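Local coordinates for CalG4 (Micromonospora echinospora, PDB 3IA7), which is a protein of the GT-B structural superfamily, built from two Rossmann-like domains that each centre on a parallel beta sheet, at residues Arg5-Ala10 / His33-Val38. Numbering follows the deposited sequence.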
loop_
_atom_site.group_PDB
_atom_site.type_symbol
_atom_site.label_atom_id
_atom_site.label_comp_id
_atom_site.label_asym_id
_atom_site.label_seq_id
_atom_site.Cartn_x
_atom_site.Cartn_y
_atom_site.Cartn_z
ATOM N N ARG A 5 24.285 2.217 6.293
ATOM C CA ARG A 5 24.932 2.503 5.043
ATOM C C ARG A 5 24.274 3.689 4.340
ATOM O O ARG A 5 23.138 3.981 4.544
ATOM C CB ARG A 5 24.963 1.288 4.139
ATOM C CG ARG A 5 25.132 -0.026 4.834
ATOM C CD ARG A 5 26.443 -0.177 5.452
ATOM N NE ARG A 5 27.490 -0.004 4.493
ATOM C CZ ARG A 5 28.157 -0.984 3.920
ATOM N NH1 ARG A 5 29.087 -0.712 3.032
ATOM N NH2 ARG A 5 27.877 -2.205 4.223
ATOM N N HIS A 6 25.044 4.377 3.535
ATOM C CA HIS A 6 24.510 5.468 2.750
ATOM C C HIS A 6 24.197 4.901 1.359
ATOM O O HIS A 6 25.100 4.471 0.608
ATOM C CB HIS A 6 25.494 6.638 2.653
ATOM C CG HIS A 6 24.929 7.821 1.917
ATOM N ND1 HIS A 6 25.697 8.893 1.514
ATOM C CD2 HIS A 6 23.666 8.090 1.503
ATOM C CE1 HIS A 6 24.926 9.784 0.908
ATOM N NE2 HIS A 6 23.690 9.326 0.890
ATOM N N ILE A 7 22.909 4.850 1.041
ATOM C CA ILE A 7 22.507 4.192 -0.180
ATOM C C ILE A 7 21.881 5.217 -1.110
ATOM O O ILE A 7 20.913 5.897 -0.724
ATOM C CB ILE A 7 21.503 3.040 0.136
ATOM C CG1 ILE A 7 22.188 1.977 1.057
ATOM C CG2 ILE A 7 21.058 2.435 -1.217
ATOM C CD1 ILE A 7 21.293 0.766 1.409
ATOM N N LEU A 8 22.414 5.360 -2.317
ATOM C CA LEU A 8 21.824 6.315 -3.280
ATOM C C LEU A 8 20.960 5.601 -4.324
ATOM O O LEU A 8 21.401 4.583 -4.908
ATOM C CB LEU A 8 22.892 7.147 -3.955
ATOM C CG LEU A 8 22.365 7.922 -5.170
ATOM C CD1 LEU A 8 21.755 9.213 -4.650
ATOM C CD2 LEU A 8 23.490 8.230 -6.116
ATOM N N PHE A 9 19.744 6.105 -4.515
ATOM C CA PHE A 9 18.880 5.616 -5.602
ATOM C C PHE A 9 18.895 6.628 -6.738
ATOM O O PHE A 9 18.636 7.808 -6.556
ATOM C CB PHE A 9 17.432 5.467 -5.123
ATOM C CG PHE A 9 17.163 4.241 -4.337
ATOM C CD1 PHE A 9 17.767 4.030 -3.091
ATOM C CD2 PHE A 9 16.246 3.304 -4.803
ATOM C CE1 PHE A 9 17.487 2.867 -2.338
ATOM C CE2 PHE A 9 15.945 2.142 -4.054
ATOM C CZ PHE A 9 16.592 1.921 -2.812
ATOM N N ALA A 10 19.206 6.162 -7.919
ATOM C CA ALA A 10 19.082 6.994 -9.141
ATOM C C ALA A 10 17.900 6.486 -9.962
ATOM O O ALA A 10 17.902 5.297 -10.404
ATOM C CB ALA A 10 20.389 6.925 -9.967
ATOM N N HIS A 33 19.290 2.639 7.352
ATOM C CA HIS A 33 20.094 3.170 6.231
ATOM C C HIS A 33 19.695 4.583 5.834
ATOM O O HIS A 33 18.515 4.941 5.874
ATOM C CB HIS A 33 20.073 2.212 5.036
ATOM C CG HIS A 33 20.504 0.823 5.403
ATOM N ND1 HIS A 33 21.728 0.567 5.985
ATOM C CD2 HIS A 33 19.835 -0.359 5.397
ATOM C CE1 HIS A 33 21.815 -0.720 6.272
ATOM N NE2 HIS A 33 20.692 -1.305 5.900
ATOM N N ARG A 34 20.698 5.381 5.500
ATOM C CA ARG A 34 20.518 6.735 4.979
ATOM C C ARG A 34 20.289 6.619 3.471
ATOM O O ARG A 34 21.176 6.126 2.725
ATOM C CB ARG A 34 21.790 7.552 5.227
ATOM C CG ARG A 34 21.682 8.958 4.635
ATOM C CD ARG A 34 22.961 9.747 4.815
ATOM N NE ARG A 34 22.847 11.001 4.067
ATOM C CZ ARG A 34 23.866 11.822 3.838
ATOM N NH1 ARG A 34 25.093 11.496 4.244
ATOM N NH2 ARG A 34 23.654 12.958 3.181
ATOM N N ILE A 35 19.100 7.015 3.025
ATOM C CA ILE A 35 18.738 6.925 1.625
ATOM C C ILE A 35 18.676 8.299 0.974
ATOM O O ILE A 35 18.014 9.230 1.481
ATOM C CB ILE A 35 17.358 6.217 1.401
ATOM C CG1 ILE A 35 17.178 4.991 2.322
ATOM C CG2 ILE A 35 17.138 5.942 -0.150
ATOM C CD1 ILE A 35 18.260 3.846 2.036
ATOM N N THR A 36 19.421 8.453 -0.121
ATOM C CA THR A 36 19.358 9.651 -0.918
ATOM C C THR A 36 18.757 9.208 -2.251
ATOM O O THR A 36 19.058 8.109 -2.723
ATOM C CB THR A 36 20.764 10.235 -1.115
ATOM O OG1 THR A 36 21.320 10.598 0.173
ATOM C CG2 THR A 36 20.730 11.485 -2.021
ATOM N N TYR A 37 17.943 10.052 -2.865
ATOM C CA TYR A 37 17.158 9.594 -3.987
ATOM C C TYR A 37 17.099 10.729 -5.020
ATOM O O TYR A 37 16.626 11.843 -4.699
ATOM C CB TYR A 37 15.745 9.176 -3.501
ATOM C CG TYR A 37 14.931 8.337 -4.511
ATOM C CD1 TYR A 37 14.537 7.044 -4.203
ATOM C CD2 TYR A 37 14.489 8.882 -5.718
ATOM C CE1 TYR A 37 13.790 6.281 -5.088
ATOM C CE2 TYR A 37 13.736 8.114 -6.645
ATOM C CZ TYR A 37 13.407 6.799 -6.307
ATOM O OH TYR A 37 12.621 6.042 -7.161
ATOM N N VAL A 38 17.589 10.435 -6.239
ATOM C CA VAL A 38 17.554 11.412 -7.330
ATOM C C VAL A 38 16.215 11.361 -8.078
ATOM O O VAL A 38 15.816 10.310 -8.673
ATOM C CB VAL A 38 18.756 11.219 -8.320
ATOM C CG1 VAL A 38 18.771 12.302 -9.452
ATOM C CG2 VAL A 38 20.131 11.156 -7.544
#
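His-6 and Arg-34 are neighbours on adjacent parallel strands, on the same face of the sheet, and the arginine can be followed outward along the imidazole. Arg-34 CB lies near the carbonyl oxygen of Arg-5; with CG anti to the backbone N (chi1 177°) and the chain extended, CG comes 3.8 Å from His-6 CD2. CD then sits over the ring face in a CH-pi contact, NE lies 3.7 Å from His-6 NE2, and CZ and NH1 reach His-6 CE1 and ND1. Guanidinium and imidazole are stacked flat, their planes 1° apart. Arginine suits this partly exposed place because its methylenes and its flat end both pack on a ring while NE still forms a salt bridge with Glu-53. At the ring edge, His-6 NE2 shares a 2.8 Å hydrogen bond with Thr-36 OG1, which, with the stack, holds the turn of the imidazole; the threonine's other branch, CG2, packs against Leu-8 CD1.

The opposite face of the sheet, packed on helix 15-30, is largely apolar. Ile-35 CG2 meets Phe-9 CD1 at 3.6 Å, and Phe-9 CB rests 3.4 Å from Tyr-37 CD1; the two aromatic planes are nearly parallel but slid apart. Tyrosine serves here because its ring joins the core while OH is hydrogen-bonded to Ser-21 and Asn-11. Where the strands begin, Arg-5 N donates to His-33 ND1 in the imidazole plane (3.1 Å), and His-33 NE2 is hydrogen-bonded to Glu-394 of the C-terminal helix.

Between the faces, Ile-7 and Phe-9 use both N and O toward 33-38, as in Ile-7 N to Arg-34 O at 2.7 Å. The two strands, joined through helix 15-30, make up the first beta-alpha-beta unit of the N-terminal Rossmann-like domain, typical of the GT-B fold.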